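Local coordinates for surface layer protein (Geobacillus stearothermophilus, PDB 4UJ8) that probably self-assembles into the surface layer coating the bacterial cell, here represented by its calcium-binding domains 6 and 7, at residues D34-V39 / D80-I85; T117-T122 / D153-P158; K171-K176 / L199-S204. All blocks are in the same frame, centred on the assembly; numbering follows the deposited sequence.

Contact 1: D34-V39 / D80-I85. With CA (calcium ion), chain E.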
loop_
_atom_site.group_PDB
_atom_site.type_symbol
_atom_site.label_atom_id
_atom_site.label_comp_id
_atom_site.label_asym_id
_atom_site.label_seq_id
_atom_site.Cartn_x
_atom_site.Cartn_y
_atom_site.Cartn_z
ATOM N N ASP A 34 4.965 12.554 5.618
ATOM C CA ASP A 34 4.803 13.108 6.944
ATOM C C ASP A 34 3.611 14.025 7.042
ATOM O O ASP A 34 2.928 14.292 6.056
ATOM C CB ASP A 34 6.083 13.844 7.414
ATOM C CG ASP A 34 6.447 15.059 6.563
ATOM O OD1 ASP A 34 5.562 15.699 5.943
ATOM O OD2 ASP A 34 7.649 15.409 6.536
ATOM N N VAL A 35 3.355 14.444 8.277
ATOM C CA VAL A 35 2.550 15.618 8.567
ATOM C C VAL A 35 3.470 16.547 9.344
ATOM O O VAL A 35 4.283 16.094 10.162
ATOM C CB VAL A 35 1.287 15.278 9.380
ATOM C CG1 VAL A 35 0.528 16.552 9.802
ATOM C CG2 VAL A 35 0.372 14.363 8.580
ATOM N N GLN A 36 3.372 17.834 9.059
ATOM C CA GLN A 36 4.212 18.836 9.707
ATOM C C GLN A 36 3.340 19.826 10.466
ATOM O O GLN A 36 2.426 20.417 9.884
ATOM C CB GLN A 36 5.061 19.546 8.668
ATOM C CG GLN A 36 5.869 18.574 7.803
ATOM C CD GLN A 36 6.122 19.131 6.423
ATOM O OE1 GLN A 36 6.376 20.326 6.270
ATOM N NE2 GLN A 36 6.022 18.277 5.403
ATOM N N LEU A 37 3.631 19.998 11.755
ATOM C CA LEU A 37 2.800 20.808 12.650
ATOM C C LEU A 37 3.569 21.963 13.244
ATOM O O LEU A 37 4.750 21.843 13.569
ATOM C CB LEU A 37 2.227 19.948 13.784
ATOM C CG LEU A 37 1.400 18.731 13.373
ATOM C CD1 LEU A 37 1.032 17.879 14.582
ATOM C CD2 LEU A 37 0.154 19.150 12.605
ATOM N N LYS A 38 2.885 23.099 13.360
ATOM C CA LYS A 38 3.356 24.221 14.177
ATOM C C LYS A 38 2.326 24.486 15.264
ATOM O O LYS A 38 1.149 24.191 15.089
ATOM C CB LYS A 38 3.565 25.486 13.340
ATOM C CG LYS A 38 4.630 25.372 12.272
ATOM C CD LYS A 38 5.980 25.266 12.896
ATOM C CE LYS A 38 6.381 26.586 13.501
ATOM N NZ LYS A 38 7.833 26.664 13.791
ATOM N N VAL A 39 2.767 25.007 16.407
ATOM C CA VAL A 39 1.838 25.406 17.448
ATOM C C VAL A 39 2.121 26.854 17.841
ATOM O O VAL A 39 3.206 27.179 18.322
ATOM C CB VAL A 39 1.929 24.510 18.703
ATOM C CG1 VAL A 39 0.845 24.895 19.701
ATOM C CG2 VAL A 39 1.764 23.045 18.321
ATOM N N ASP A 80 14.046 27.169 13.583
ATOM C CA ASP A 80 12.626 26.878 13.678
ATOM C C ASP A 80 12.384 25.413 14.008
ATOM O O ASP A 80 13.084 24.525 13.509
ATOM C CB ASP A 80 11.901 27.240 12.366
ATOM C CG ASP A 80 10.404 27.458 12.568
ATOM O OD1 ASP A 80 10.024 28.332 13.373
ATOM O OD2 ASP A 80 9.587 26.736 11.953
ATOM N N THR A 81 11.370 25.163 14.825
ATOM C CA THR A 81 10.994 23.798 15.165
ATOM C C THR A 81 9.680 23.407 14.501
ATOM O O THR A 81 8.708 24.131 14.583
ATOM C CB THR A 81 10.855 23.610 16.681
ATOM O OG1 THR A 81 12.062 24.023 17.330
ATOM C CG2 THR A 81 10.556 22.143 17.019
ATOM N N VAL A 82 9.682 22.255 13.828
ATOM C CA VAL A 82 8.476 21.667 13.253
ATOM C C VAL A 82 8.236 20.346 13.945
ATOM O O VAL A 82 9.187 19.592 14.162
ATOM C CB VAL A 82 8.621 21.435 11.736
ATOM C CG1 VAL A 82 7.395 20.692 11.186
ATOM C CG2 VAL A 82 8.840 22.769 11.011
ATOM N N TYR A 83 6.987 20.036 14.276
ATOM C CA TYR A 83 6.710 18.745 14.883
ATOM C C TYR A 83 6.382 17.789 13.739
ATOM O O TYR A 83 5.370 17.956 13.062
ATOM C CB TYR A 83 5.556 18.854 15.889
ATOM C CG TYR A 83 5.802 18.182 17.235
ATOM C CD1 TYR A 83 6.075 16.807 17.330
ATOM C CD2 TYR A 83 5.828 18.934 18.414
ATOM C CE1 TYR A 83 6.304 16.198 18.555
ATOM C CE2 TYR A 83 6.049 18.328 19.638
ATOM C CZ TYR A 83 6.286 16.960 19.708
ATOM O OH TYR A 83 6.519 16.342 20.927
ATOM N N VAL A 84 7.242 16.795 13.514
ATOM C CA VAL A 84 7.133 15.947 12.327
ATOM C C VAL A 84 6.489 14.614 12.677
ATOM O O VAL A 84 6.974 13.882 13.542
ATOM C CB VAL A 84 8.526 15.709 11.674
ATOM C CG1 VAL A 84 8.404 14.801 10.470
ATOM C CG2 VAL A 84 9.148 17.023 11.265
ATOM N N ILE A 85 5.363 14.335 12.031
ATOM C CA ILE A 85 4.615 13.124 12.278
ATOM C C ILE A 85 4.875 12.156 11.141
ATOM O O ILE A 85 4.758 12.519 9.972
ATOM C CB ILE A 85 3.110 13.409 12.393
ATOM C CG1 ILE A 85 2.888 14.647 13.267
ATOM C CG2 ILE A 85 2.363 12.167 12.888
ATOM C CD1 ILE A 85 3.438 14.531 14.695
HETATM CA CA CA E . 1.660 14.950 4.109
HETATM O O HOH W 1 4.083 15.262 3.665
HETATM O O HOH W 2 1.874 16.426 2.060
#
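Two antiparallel strands of an Ig-like (BIG2) domain pair here, Val35 and Leu37 each trading two backbone hydrogen bonds with a partner opposite. Val35 N gives to Ile85 O and Ile85 N returns to Val35 O at 2.8 Å; Leu37 and Tyr83 do the same. Gln36 and Val84 form the non-hydrogen-bonded pair between them. Leu37 lays its CD1 on CG1 of Ile85 at 4.0 Å, and the two chains cross obliquely on the face that also carries Val35 and Tyr83. That face packs against the domain's second sheet, with Leu98 and Ile22 touching it, the two-layer build of an Ig-like sandwich. Gln36 and Val84 point to the other face. There NE2 of Gln36 makes a nearly straight 2.7 Å bond to OD1 of Asp34, in its own amide plane and on the syn side of the carboxylate, somewhat out of the carboxylate plane. OD1 also accepts from a water that sits on the calcium, while the metal itself takes Asp34 O at 2.4 Å; Asp18, Asp19, Lys21, Asn32 and a second water complete the site. Farther along, Lys38 bends at chi2 (-69°) and chi3 (-71°), and this brings NZ across to Asp80. It forms a salt bridge with OD2 at 2.5 Å, bonds OD1 as well, and reaches Thr81 O at 2.8 Å from above the carbonyl plane. Asp51 is a second acidic partner for the same amine.

Contact 2: T117-T122 / D153-P158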
loop_
_atom_site.group_PDB
_atom_site.type_symbol
_atom_site.label_atom_id
_atom_site.label_comp_id
_atom_site.label_asym_id
_atom_site.label_seq_id
_atom_site.Cartn_x
_atom_site.Cartn_y
_atom_site.Cartn_z
ATOM N N THR A 117 -1.824 4.873 -1.446
ATOM C CA THR A 117 -2.253 5.038 -2.834
ATOM C C THR A 117 -1.598 4.029 -3.780
ATOM O O THR A 117 -1.641 4.199 -4.996
ATOM C CB THR A 117 -1.979 6.472 -3.347
ATOM O OG1 THR A 117 -0.577 6.786 -3.264
ATOM C CG2 THR A 117 -2.793 7.483 -2.532
ATOM N N THR A 118 -1.001 2.982 -3.221
ATOM C CA THR A 118 -0.400 1.924 -4.032
ATOM C C THR A 118 -1.394 1.411 -5.077
ATOM O O THR A 118 -2.582 1.240 -4.790
ATOM C CB THR A 118 0.084 0.748 -3.147
ATOM O OG1 THR A 118 1.066 1.228 -2.227
ATOM C CG2 THR A 118 0.707 -0.389 -3.994
ATOM N N LEU A 119 -0.914 1.206 -6.300
ATOM C CA LEU A 119 -1.713 0.531 -7.315
ATOM C C LEU A 119 -1.975 -0.906 -6.877
ATOM O O LEU A 119 -1.050 -1.645 -6.556
ATOM C CB LEU A 119 -1.016 0.577 -8.674
ATOM C CG LEU A 119 -0.933 1.969 -9.310
ATOM C CD1 LEU A 119 -0.413 1.903 -10.748
ATOM C CD2 LEU A 119 -2.292 2.682 -9.246
ATOM N N LYS A 120 -3.250 -1.284 -6.874
ATOM C CA LYS A 120 -3.711 -2.555 -6.317
ATOM C C LYS A 120 -4.520 -3.335 -7.355
ATOM O O LYS A 120 -5.420 -2.775 -7.971
ATOM C CB LYS A 120 -4.561 -2.274 -5.076
ATOM C CG LYS A 120 -4.787 -3.429 -4.126
ATOM C CD LYS A 120 -5.670 -2.955 -2.965
ATOM C CE LYS A 120 -5.937 -4.058 -1.950
ATOM N NZ LYS A 120 -6.715 -3.546 -0.780
ATOM N N ALA A 121 -4.194 -4.613 -7.561
ATOM C CA ALA A 121 -4.955 -5.446 -8.499
ATOM C C ALA A 121 -6.418 -5.472 -8.076
ATOM O O ALA A 121 -6.730 -5.884 -6.961
ATOM C CB ALA A 121 -4.377 -6.856 -8.549
ATOM N N THR A 122 -7.301 -5.015 -8.960
ATOM C CA THR A 122 -8.714 -4.856 -8.613
ATOM C C THR A 122 -9.646 -5.684 -9.490
ATOM O O THR A 122 -10.673 -6.174 -9.024
ATOM C CB THR A 122 -9.115 -3.375 -8.686
ATOM O OG1 THR A 122 -8.277 -2.626 -7.801
ATOM C CG2 THR A 122 -10.575 -3.182 -8.278
ATOM N N ASP A 153 -5.848 -2.197 -12.302
ATOM C CA ASP A 153 -5.746 -1.619 -10.959
ATOM C C ASP A 153 -7.043 -0.896 -10.579
ATOM O O ASP A 153 -8.025 -0.951 -11.319
ATOM C CB ASP A 153 -4.541 -0.670 -10.852
ATOM C CG ASP A 153 -4.605 0.514 -11.826
ATOM O OD1 ASP A 153 -5.707 0.918 -12.250
ATOM O OD2 ASP A 153 -3.526 1.054 -12.156
ATOM N N GLN A 154 -7.038 -0.221 -9.434
ATOM C CA GLN A 154 -8.234 0.480 -8.951
ATOM C C GLN A 154 -8.650 1.643 -9.859
ATOM O O GLN A 154 -9.796 2.112 -9.807
ATOM C CB GLN A 154 -8.015 0.995 -7.527
ATOM C CG GLN A 154 -6.942 2.055 -7.402
ATOM C CD GLN A 154 -5.614 1.496 -6.940
ATOM O OE1 GLN A 154 -5.093 0.538 -7.518
ATOM N NE2 GLN A 154 -5.060 2.087 -5.888
ATOM N N ASN A 155 -7.729 2.113 -10.690
ATOM C CA ASN A 155 -8.057 3.162 -11.651
ATOM C C ASN A 155 -8.565 2.586 -12.969
ATOM O O ASN A 155 -8.908 3.326 -13.897
ATOM C CB ASN A 155 -6.838 4.047 -11.909
ATOM C CG ASN A 155 -6.351 4.751 -10.652
ATOM O OD1 ASN A 155 -7.145 5.188 -9.810
ATOM N ND2 ASN A 155 -5.040 4.853 -10.513
ATOM N N GLY A 156 -8.592 1.258 -13.055
ATOM C CA GLY A 156 -9.055 0.583 -14.254
ATOM C C GLY A 156 -7.987 0.492 -15.327
ATOM O O GLY A 156 -8.274 0.173 -16.484
ATOM N N ASN A 157 -6.749 0.781 -14.940
ATOM C CA ASN A 157 -5.631 0.750 -15.874
ATOM C C ASN A 157 -4.939 -0.605 -15.844
ATOM O O ASN A 157 -4.965 -1.295 -14.824
ATOM C CB ASN A 157 -4.633 1.856 -15.548
ATOM C CG ASN A 157 -5.183 3.239 -15.840
ATOM O OD1 ASN A 157 -5.853 3.452 -16.857
ATOM N ND2 ASN A 157 -4.915 4.182 -14.947
ATOM N N PRO A 158 -4.319 -0.996 -16.967
ATOM C CA PRO A 158 -3.681 -2.315 -16.973
ATOM C C PRO A 158 -2.504 -2.396 -16.012
ATOM O O PRO A 158 -1.756 -1.434 -15.819
ATOM C CB PRO A 158 -3.209 -2.476 -18.426
ATOM C CG PRO A 158 -4.077 -1.562 -19.211
ATOM C CD PRO A 158 -4.348 -0.388 -18.307
#
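The amide of Gln154 meets the backbone of 117-122 edge-on, through both NE2 and OE1. NE2 gives a hydrogen bond to Thr118 O at 2.8 Å, straight (176°) and in the plane of the amide, though tilted from the plane of the Thr118 carbonyl, while OE1 takes the N-H of Lys120 at 2.7 Å on a lone pair. With two bonds the flat group can hardly turn. The bend at chi2 (-99°) presents that edge, not a face, to the linker. The carboxylate of Asp153 has the methyls of Leu119 against OD2, CD1 at 3.5 Å, and its OD1 is met from above the plane by Asn157 N at 2.9 Å. Asp153 opens a type I beta turn that ends at Gly156, and Asn155 N adds a weak bond to OD1. The turn follows strand 149-152 of the second domain, and 117-122 is the segment that enters this domain from the first, where Thr117 holds Asp23, a calcium ligand. An alanine replacing Asp153, lacking OD2 beside the Leu119 methyls, would probably leave the N-H groups of Asn157 and Asn155 without their side-chain acceptor. Thr122 OG1 donates to Lys120 O at 2.9 Å, and the same oxygen receives a CA-H...O contact from Asp153 CA.

Contact 3: K171-K176 / L199-S204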
loop_
_atom_site.group_PDB
_atom_site.type_symbol
_atom_site.label_atom_id
_atom_site.label_comp_id
_atom_site.label_asym_id
_atom_site.label_seq_id
_atom_site.Cartn_x
_atom_site.Cartn_y
_atom_site.Cartn_z
ATOM N N LYS A 171 3.416 -8.028 -13.495
ATOM C CA LYS A 171 2.072 -8.567 -13.701
ATOM C C LYS A 171 1.835 -9.831 -12.861
ATOM O O LYS A 171 0.790 -9.980 -12.223
ATOM C CB LYS A 171 1.831 -8.853 -15.186
ATOM C CG LYS A 171 0.418 -9.317 -15.516
ATOM C CD LYS A 171 0.249 -9.554 -17.016
ATOM C CE LYS A 171 -1.067 -10.299 -17.303
ATOM N NZ LYS A 171 -1.250 -10.560 -18.746
ATOM N N LEU A 172 2.796 -10.748 -12.869
ATOM C CA LEU A 172 2.741 -11.897 -11.961
ATOM C C LEU A 172 2.648 -11.463 -10.498
ATOM O O LEU A 172 1.892 -12.035 -9.721
ATOM C CB LEU A 172 3.961 -12.796 -12.141
ATOM C CG LEU A 172 4.027 -13.941 -11.136
ATOM C CD1 LEU A 172 2.825 -14.857 -11.291
ATOM C CD2 LEU A 172 5.330 -14.725 -11.306
ATOM N N GLN A 173 3.424 -10.455 -10.117
ATOM C CA GLN A 173 3.379 -9.980 -8.750
ATOM C C GLN A 173 1.994 -9.428 -8.427
ATOM O O GLN A 173 1.479 -9.657 -7.337
ATOM C CB GLN A 173 4.467 -8.934 -8.511
ATOM C CG GLN A 173 5.862 -9.544 -8.540
ATOM C CD GLN A 173 5.995 -10.760 -7.623
ATOM O OE1 GLN A 173 5.901 -11.911 -8.068
ATOM N NE2 GLN A 173 6.224 -10.506 -6.337
ATOM N N ALA A 174 1.390 -8.740 -9.387
ATOM C CA ALA A 174 0.040 -8.214 -9.210
ATOM C C ALA A 174 -0.957 -9.360 -8.989
ATOM O O ALA A 174 -1.797 -9.305 -8.087
ATOM C CB ALA A 174 -0.370 -7.374 -10.414
ATOM N N LEU A 175 -0.848 -10.400 -9.807
ATOM C CA LEU A 175 -1.721 -11.564 -9.664
ATOM C C LEU A 175 -1.604 -12.185 -8.271
ATOM O O LEU A 175 -2.615 -12.423 -7.607
ATOM C CB LEU A 175 -1.402 -12.606 -10.741
ATOM C CG LEU A 175 -2.201 -13.909 -10.650
ATOM C CD1 LEU A 175 -3.670 -13.632 -10.861
ATOM C CD2 LEU A 175 -1.702 -14.921 -11.674
ATOM N N LYS A 176 -0.371 -12.418 -7.821
ATOM C CA LYS A 176 -0.119 -13.116 -6.556
ATOM C C LYS A 176 -0.634 -12.313 -5.359
ATOM O O LYS A 176 -0.913 -12.873 -4.300
ATOM C CB LYS A 176 1.381 -13.418 -6.381
ATOM C CG LYS A 176 1.974 -14.290 -7.502
ATOM C CD LYS A 176 3.258 -15.030 -7.095
ATOM C CE LYS A 176 4.215 -14.211 -6.264
ATOM N NZ LYS A 176 5.555 -14.867 -6.153
ATOM N N LEU A 199 4.573 -19.610 -7.207
ATOM C CA LEU A 199 4.542 -19.027 -8.531
ATOM C C LEU A 199 5.759 -18.127 -8.572
ATOM O O LEU A 199 5.757 -17.024 -8.009
ATOM C CB LEU A 199 3.252 -18.258 -8.788
ATOM C CG LEU A 199 1.950 -19.047 -8.624
ATOM C CD1 LEU A 199 0.782 -18.137 -8.936
ATOM C CD2 LEU A 199 1.915 -20.298 -9.511
ATOM N N LYS A 200 6.811 -18.638 -9.197
ATOM C CA LYS A 200 8.138 -18.060 -9.082
ATOM C C LYS A 200 8.352 -16.911 -10.038
ATOM O O LYS A 200 8.290 -17.065 -11.265
ATOM C CB LYS A 200 9.203 -19.131 -9.312
ATOM C CG LYS A 200 9.429 -20.031 -8.111
ATOM C CD LYS A 200 10.579 -20.996 -8.360
ATOM C CE LYS A 200 11.771 -20.285 -8.987
ATOM N NZ LYS A 200 12.942 -21.201 -9.143
ATOM N N ASP A 201 8.608 -15.754 -9.444
ATOM C CA ASP A 201 8.939 -14.546 -10.171
ATOM C C ASP A 201 10.417 -14.586 -10.537
ATOM O O ASP A 201 11.271 -14.778 -9.677
ATOM C CB ASP A 201 8.616 -13.319 -9.319
ATOM C CG ASP A 201 8.763 -12.023 -10.079
ATOM O OD1 ASP A 201 8.688 -12.045 -11.328
ATOM O OD2 ASP A 201 8.934 -10.980 -9.415
ATOM N N ASP A 202 10.700 -14.412 -11.818
ATOM C CA ASP A 202 12.049 -14.556 -12.351
ATOM C C ASP A 202 12.014 -14.059 -13.794
ATOM O O ASP A 202 10.940 -13.717 -14.293
ATOM C CB ASP A 202 12.510 -16.018 -12.260
ATOM C CG ASP A 202 13.934 -16.222 -12.743
ATOM O OD1 ASP A 202 14.862 -15.716 -12.078
ATOM O OD2 ASP A 202 14.122 -16.882 -13.794
ATOM N N ALA A 203 13.169 -13.993 -14.458
ATOM C CA ALA A 203 13.206 -13.664 -15.885
ATOM C C ALA A 203 12.318 -14.619 -16.671
ATOM O O ALA A 203 11.639 -14.215 -17.614
ATOM C CB ALA A 203 14.636 -13.708 -16.415
ATOM N N SER A 204 12.325 -15.887 -16.262
ATOM C CA SER A 204 11.415 -16.897 -16.804
ATOM C C SER A 204 10.486 -17.425 -15.709
ATOM O O SER A 204 10.900 -18.222 -14.868
ATOM C CB SER A 204 12.198 -18.057 -17.422
ATOM O OG SER A 204 13.115 -18.602 -16.481
#
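Gln173 and Asp201 meet with their flat ends stacked, the amide and carboxylate planes only 10° apart although the two side chains cross at about a right angle. The amide carbon CD of Gln173 lies 3.4 Å from Asp201 OD2, and OE1 comes to 3.3 Å from Asp201 CB. Gln173 OE1 and Asp201 OD2 are both acceptors, so no bond joins them; the Gln173 amide, its chain bent at chi2, lies over the carboxylate face to face. The other oxygen of the acid, OD1, accepts a hydrogen bond from Asn169 N, just ahead of helix 170-178. One turn along that helix, Lys176 runs alongside Leu199 in the opposite sense. Its CD passes 3.6 Å from Leu199 CB, and NZ ends on Leu199 O at 2.9 Å, nearly in line with the C=O bond (166°). Leu172 packs to one side of these two polar contacts. Its CD2 reaches the loop because chi1 (175°) carries CG away from the backbone N, and it lies 3.8 Å from both Lys200 O and Asp201 CA, while CD1 faces Leu199 CB. Leu146 of helix 142-147 and Ile205 also touch this leucine, placing it in the apolar interior of the second domain. Thr168, a calcium-site residue, touches Asp201 as well, so the acid borders the metal loop that leads into the helix. The amine of Lys176 is 6.1 Å from Asp201 OD2, too far for a salt bridge, but its positive charge would probably still favour the charged form of the carboxylate, whose OD2 lies against the oxygen end of an amide.

How the contacts relate
From the N terminus, contact 1 comes first, closing a 40-residue loop within the first domain by pairing 34-39 with 80-85. The chain then leaves that domain by way of strand 105-115 and enters contact 2, which closes a loop of 30 residues where the linker 117-122 meets the turn after strand 149-152, and so ties the domain junction to the second domain. Contact 3 follows, closing a shorter loop by joining helix 170-178 to the loop before strand 214-222. The three are in series, none nesting or crossing. Contacts 2 and 3 touch, Ala121 CB lying 3.6 Å from Ala174 O, whereas contacts 1 and 3 have centres about 41 Å apart, on opposite sides of the chain's centre.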